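Side-chain contacts in possible TctC subunit of the Tripartite Tricarboxylate Transport(TTT) Family (Rhodopseudomonas palustris, PDB 6HKE), which binds malate, probably as the periplasmic substrate-binding protein of a tripartite tricarboxylate transporter for C4-dicarboxylate uptake: residues A[42-47]-A[256-261]; A[262-267]-A[283-288]. The protein carries 2 engineered substitutions. One frame throughout, in Å; residues are numbered along the deposited sequence.

Contact 1 of 2, residues A[42-47]-A[256-261]; sequences AKTLGQ and NAAVSR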
# COMPACT_ATOMS: atom_id res chain seq x y z
N ALA A 42 1.06 -7.14 -20.61
CA ALA A 42 1.88 -7.71 -21.71
C ALA A 42 1.08 -7.79 -23.02
O ALA A 42 1.69 -7.63 -24.07
CB ALA A 42 2.44 -9.05 -21.29
N LYS A 43 -0.24 -8.00 -22.96
CA LYS A 43 -1.14 -8.11 -24.15
C LYS A 43 -1.19 -6.81 -24.94
O LYS A 43 -1.33 -6.87 -26.17
CB LYS A 43 -2.55 -8.51 -23.72
CG LYS A 43 -2.64 -9.90 -23.10
CD LYS A 43 -4.06 -10.35 -22.85
CE LYS A 43 -4.12 -11.67 -22.10
NZ LYS A 43 -5.41 -11.85 -21.40
N THR A 44 -1.08 -5.65 -24.29
CA THR A 44 -1.07 -4.34 -24.99
C THR A 44 0.36 -4.00 -25.42
O THR A 44 0.53 -3.44 -26.50
CB THR A 44 -1.72 -3.27 -24.10
OG1 THR A 44 -3.01 -3.79 -23.80
CG2 THR A 44 -1.86 -1.92 -24.76
N LEU A 45 1.35 -4.30 -24.60
CA LEU A 45 2.74 -3.85 -24.87
C LEU A 45 3.41 -4.72 -25.94
O LEU A 45 4.28 -4.18 -26.62
CB LEU A 45 3.53 -3.87 -23.55
CG LEU A 45 2.98 -2.96 -22.46
CD1 LEU A 45 3.86 -3.03 -21.24
CD2 LEU A 45 2.84 -1.52 -22.95
N GLY A 46 3.08 -6.01 -26.05
CA GLY A 46 3.69 -6.94 -27.02
C GLY A 46 5.02 -7.50 -26.51
O GLY A 46 5.69 -8.23 -27.26
N GLN A 47 5.37 -7.20 -25.26
CA GLN A 47 6.58 -7.74 -24.60
C GLN A 47 6.19 -8.22 -23.20
O GLN A 47 5.29 -7.68 -22.57
CB GLN A 47 7.69 -6.68 -24.55
CG GLN A 47 8.34 -6.40 -25.90
CD GLN A 47 9.25 -7.49 -26.41
OE1 GLN A 47 9.74 -8.33 -25.67
NE2 GLN A 47 9.49 -7.48 -27.71
N ASN A 256 0.21 3.58 -19.84
CA ASN A 256 -1.04 3.98 -19.16
C ASN A 256 -2.23 3.23 -19.78
O ASN A 256 -3.11 2.75 -19.03
CB ASN A 256 -1.24 5.49 -19.26
CG ASN A 256 -2.57 5.90 -18.70
OD1 ASN A 256 -3.55 5.92 -19.43
ND2 ASN A 256 -2.62 6.16 -17.41
N ALA A 257 -2.27 3.16 -21.10
CA ALA A 257 -3.34 2.48 -21.86
C ALA A 257 -3.25 0.97 -21.57
O ALA A 257 -4.30 0.33 -21.45
CB ALA A 257 -3.22 2.81 -23.33
N ALA A 258 -2.03 0.44 -21.44
CA ALA A 258 -1.80 -0.99 -21.10
C ALA A 258 -2.40 -1.27 -19.72
O ALA A 258 -3.07 -2.29 -19.54
CB ALA A 258 -0.33 -1.32 -21.18
N VAL A 259 -2.20 -0.36 -18.78
CA VAL A 259 -2.81 -0.52 -17.43
C VAL A 259 -4.33 -0.49 -17.62
O VAL A 259 -5.01 -1.35 -17.04
CB VAL A 259 -2.36 0.58 -16.45
CG1 VAL A 259 -3.17 0.57 -15.18
CG2 VAL A 259 -0.88 0.47 -16.14
N SER A 260 -4.83 0.46 -18.40
CA SER A 260 -6.29 0.67 -18.55
C SER A 260 -6.93 -0.61 -19.08
O SER A 260 -7.94 -1.04 -18.52
CB SER A 260 -6.59 1.84 -19.43
OG SER A 260 -7.90 2.29 -19.15
N ARG A 261 -6.35 -1.20 -20.13
CA ARG A 261 -6.90 -2.41 -20.80
C ARG A 261 -6.78 -3.61 -19.85
O ARG A 261 -7.70 -4.47 -19.87
CB ARG A 261 -6.23 -2.55 -22.16
CG ARG A 261 -6.67 -1.46 -23.14
CD ARG A 261 -5.75 -1.23 -24.33
NE ARG A 261 -5.73 -2.43 -25.15
CZ ARG A 261 -6.63 -2.76 -26.07
NH1 ARG A 261 -7.66 -1.97 -26.34
NH2 ARG A 261 -6.50 -3.90 -26.73
O HOH W 1 -2.92 -4.21 -21.36

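Contact 2 of 2, residues A[262-267]-A[283-288]; sequences ALDQSD and EQRAPV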
# COMPACT_ATOMS: atom_id res chain seq x y z
N ALA A 262 -5.72 -3.65 -19.03
CA ALA A 262 -5.48 -4.70 -18.01
C ALA A 262 -6.58 -4.65 -16.92
O ALA A 262 -7.13 -5.72 -16.54
CB ALA A 262 -4.11 -4.55 -17.39
N LEU A 263 -6.86 -3.45 -16.42
CA LEU A 263 -7.92 -3.18 -15.42
C LEU A 263 -9.30 -3.62 -15.97
O LEU A 263 -10.14 -4.02 -15.16
CB LEU A 263 -7.90 -1.69 -15.09
CG LEU A 263 -6.68 -1.22 -14.30
CD1 LEU A 263 -6.75 0.27 -14.04
CD2 LEU A 263 -6.56 -2.01 -13.00
N ASP A 264 -9.50 -3.59 -17.29
CA ASP A 264 -10.76 -4.01 -17.96
C ASP A 264 -10.89 -5.53 -18.06
O ASP A 264 -11.99 -5.97 -18.37
CB ASP A 264 -10.85 -3.47 -19.39
CG ASP A 264 -10.98 -1.96 -19.44
OD1 ASP A 264 -11.50 -1.39 -18.44
OD2 ASP A 264 -10.54 -1.39 -20.46
N GLN A 265 -9.81 -6.30 -17.87
CA GLN A 265 -9.87 -7.78 -17.94
C GLN A 265 -10.71 -8.30 -16.78
O GLN A 265 -10.51 -7.87 -15.65
CB GLN A 265 -8.49 -8.42 -17.89
CG GLN A 265 -7.63 -8.13 -19.11
CD GLN A 265 -8.43 -8.32 -20.36
OE1 GLN A 265 -8.87 -7.36 -20.98
NE2 GLN A 265 -8.69 -9.57 -20.70
N SER A 266 -11.64 -9.21 -17.08
CA SER A 266 -12.53 -9.85 -16.09
C SER A 266 -11.70 -10.41 -14.93
O SER A 266 -12.12 -10.23 -13.77
CB SER A 266 -13.35 -10.93 -16.70
OG SER A 266 -14.31 -11.36 -15.76
N ASP A 267 -10.59 -11.06 -15.26
CA ASP A 267 -9.71 -11.77 -14.31
C ASP A 267 -9.20 -10.78 -13.27
O ASP A 267 -9.18 -11.13 -12.08
CB ASP A 267 -8.52 -12.41 -15.01
CG ASP A 267 -7.99 -13.58 -14.23
OD1 ASP A 267 -8.64 -14.64 -14.30
OD2 ASP A 267 -6.96 -13.41 -13.52
N GLU A 283 -12.47 7.70 -15.33
CA GLU A 283 -12.05 9.11 -15.11
C GLU A 283 -10.86 9.19 -14.13
O GLU A 283 -10.35 10.32 -13.93
CB GLU A 283 -13.21 9.99 -14.65
CG GLU A 283 -13.54 9.88 -13.17
CD GLU A 283 -14.58 8.83 -12.81
OE1 GLU A 283 -14.86 7.94 -13.67
OE2 GLU A 283 -15.12 8.91 -11.68
N GLN A 284 -10.45 8.07 -13.51
CA GLN A 284 -9.32 8.03 -12.53
C GLN A 284 -8.03 7.56 -13.21
O GLN A 284 -7.01 7.45 -12.50
CB GLN A 284 -9.65 7.09 -11.37
CG GLN A 284 -10.58 7.65 -10.30
CD GLN A 284 -10.76 6.61 -9.22
OE1 GLN A 284 -11.57 5.69 -9.35
NE2 GLN A 284 -9.98 6.72 -8.17
N ARG A 285 -8.02 7.32 -14.53
CA ARG A 285 -6.96 6.52 -15.20
C ARG A 285 -5.90 7.40 -15.87
O ARG A 285 -4.82 6.87 -16.16
CB ARG A 285 -7.58 5.53 -16.18
CG ARG A 285 -8.19 4.33 -15.47
CD ARG A 285 -8.92 3.36 -16.38
NE ARG A 285 -9.77 2.44 -15.62
CZ ARG A 285 -10.36 1.36 -16.13
NH1 ARG A 285 -10.22 1.03 -17.40
NH2 ARG A 285 -11.09 0.60 -15.34
N ALA A 286 -6.14 8.69 -16.10
CA ALA A 286 -5.12 9.63 -16.62
C ALA A 286 -3.88 9.63 -15.72
O ALA A 286 -3.96 9.50 -14.50
CB ALA A 286 -5.72 11.01 -16.78
N PRO A 287 -2.66 9.73 -16.28
CA PRO A 287 -1.44 9.91 -15.47
C PRO A 287 -1.51 10.98 -14.36
O PRO A 287 -0.88 10.80 -13.32
CB PRO A 287 -0.42 10.35 -16.54
CG PRO A 287 -0.87 9.59 -17.79
CD PRO A 287 -2.38 9.66 -17.73
N VAL A 288 -2.24 12.07 -14.60
CA VAL A 288 -2.28 13.25 -13.69
C VAL A 288 -3.12 12.92 -12.44
O VAL A 288 -2.80 13.44 -11.36
CB VAL A 288 -2.78 14.52 -14.42
CG1 VAL A 288 -4.27 14.48 -14.70
CG2 VAL A 288 -2.40 15.79 -13.67

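Contact 1 of 2, residues A[42-47]-A[256-261]
T44 meets A258 and R261 where two helices of this type II periplasmic binding protein pack together, the last turn of helix 29-45 lying against helix 249-263. The CB of T44 sits 3.8 Å from the CA of A258, close to the backbone because alanine is small enough to let a neighbouring helix come near. T44 lays its methyl over A258 and the CD-NE part of R261, because chi1 (-56°) puts CG2 opposite the backbone N. The same torsion turns OG1 to R261, whose chain bends at chi3 and crosses the threonine obliquely. OG1 of T44 lies at the guanidinium edge, in its plane, and accepts a weak hydrogen bond of 3.3 Å from NE of R261. Threonine thus suits a half-covered seam, offering a methyl to pack and a hydroxyl to bond. A valine here would probably leave NE of R261 without this acceptor and the bridging water without its threonine partner. Deeper in, L45 closes the seam: its CD2 reaches the CB of A258 at 3.6 Å, and K254 and L255 of the same partner helix also touch this leucine. The water lies 2.5 Å from OG1 of T44 and donates to the O of A258 at 2.6 Å.

Contact 2 of 2, residues A[262-267]-A[283-288]
The extended chain of R285, stretched from CG to NE, spans from the residues before helix 287-305 to L263 and D264. D264 has its CG anti to its own carbonyl carbon (chi1 -67°), which swings the carboxylate round to meet the guanidinium. The result is a salt bridge in the C-terminal helical part of the periplasmic binding protein fold, joining helix 249-263 and its neighbouring D264 to the residues just ahead of helix 287-305. Only one oxygen takes the bond: NH1 of R285 points at OD1 of D264 over 2.9 Å, with a nearly straight N-H...O angle of 178°. The oxygen lies in the guanidinium plane, yet the donor reaches it from above the carboxylate plane, and the two flat groups are turned 39° apart. This is a single-point bridge, since NH2 of R285 is 3.7 Å from OD1 of D264.

L263 serves the same arginine differently. Its side chain and that of R285 run past each other in opposite directions, and its CB lies over one guanidinium face, near the rim, 3.9 Å from NH2 of R285. Leucine suits this buried place because it packs against the flat group while leaving the N-H bonds at the edge to polar partners. The backbone O of P280 accepts from NH2, and OG of S260 bonds to NH1, so several partners limit the guanidinium's rotation. Farther back along the arginine, CD1 of L263 comes to 4.0 Å from NE of R285.

In the fold
Both contacts use helix 249-263, and their centres are about 10 Å apart, well away from the malate pocket. Contact 1 joins this helix to the end of a helix distant in sequence and is partly buried, with apolar packing inside and polar groups toward its exposed edge. Contact 2 is local in sequence and also partly buried, but it relies on charge: a buried leucine lies beside a salt bridge to an exposed aspartate. Each has an arginine, facing a hydroxyl in contact 1 and a carboxylate in contact 2. The contacts meet directly through N256, whose ND2 probably bonds to the O of R285, and through S260, whose OG probably bonds to NH1 of R285.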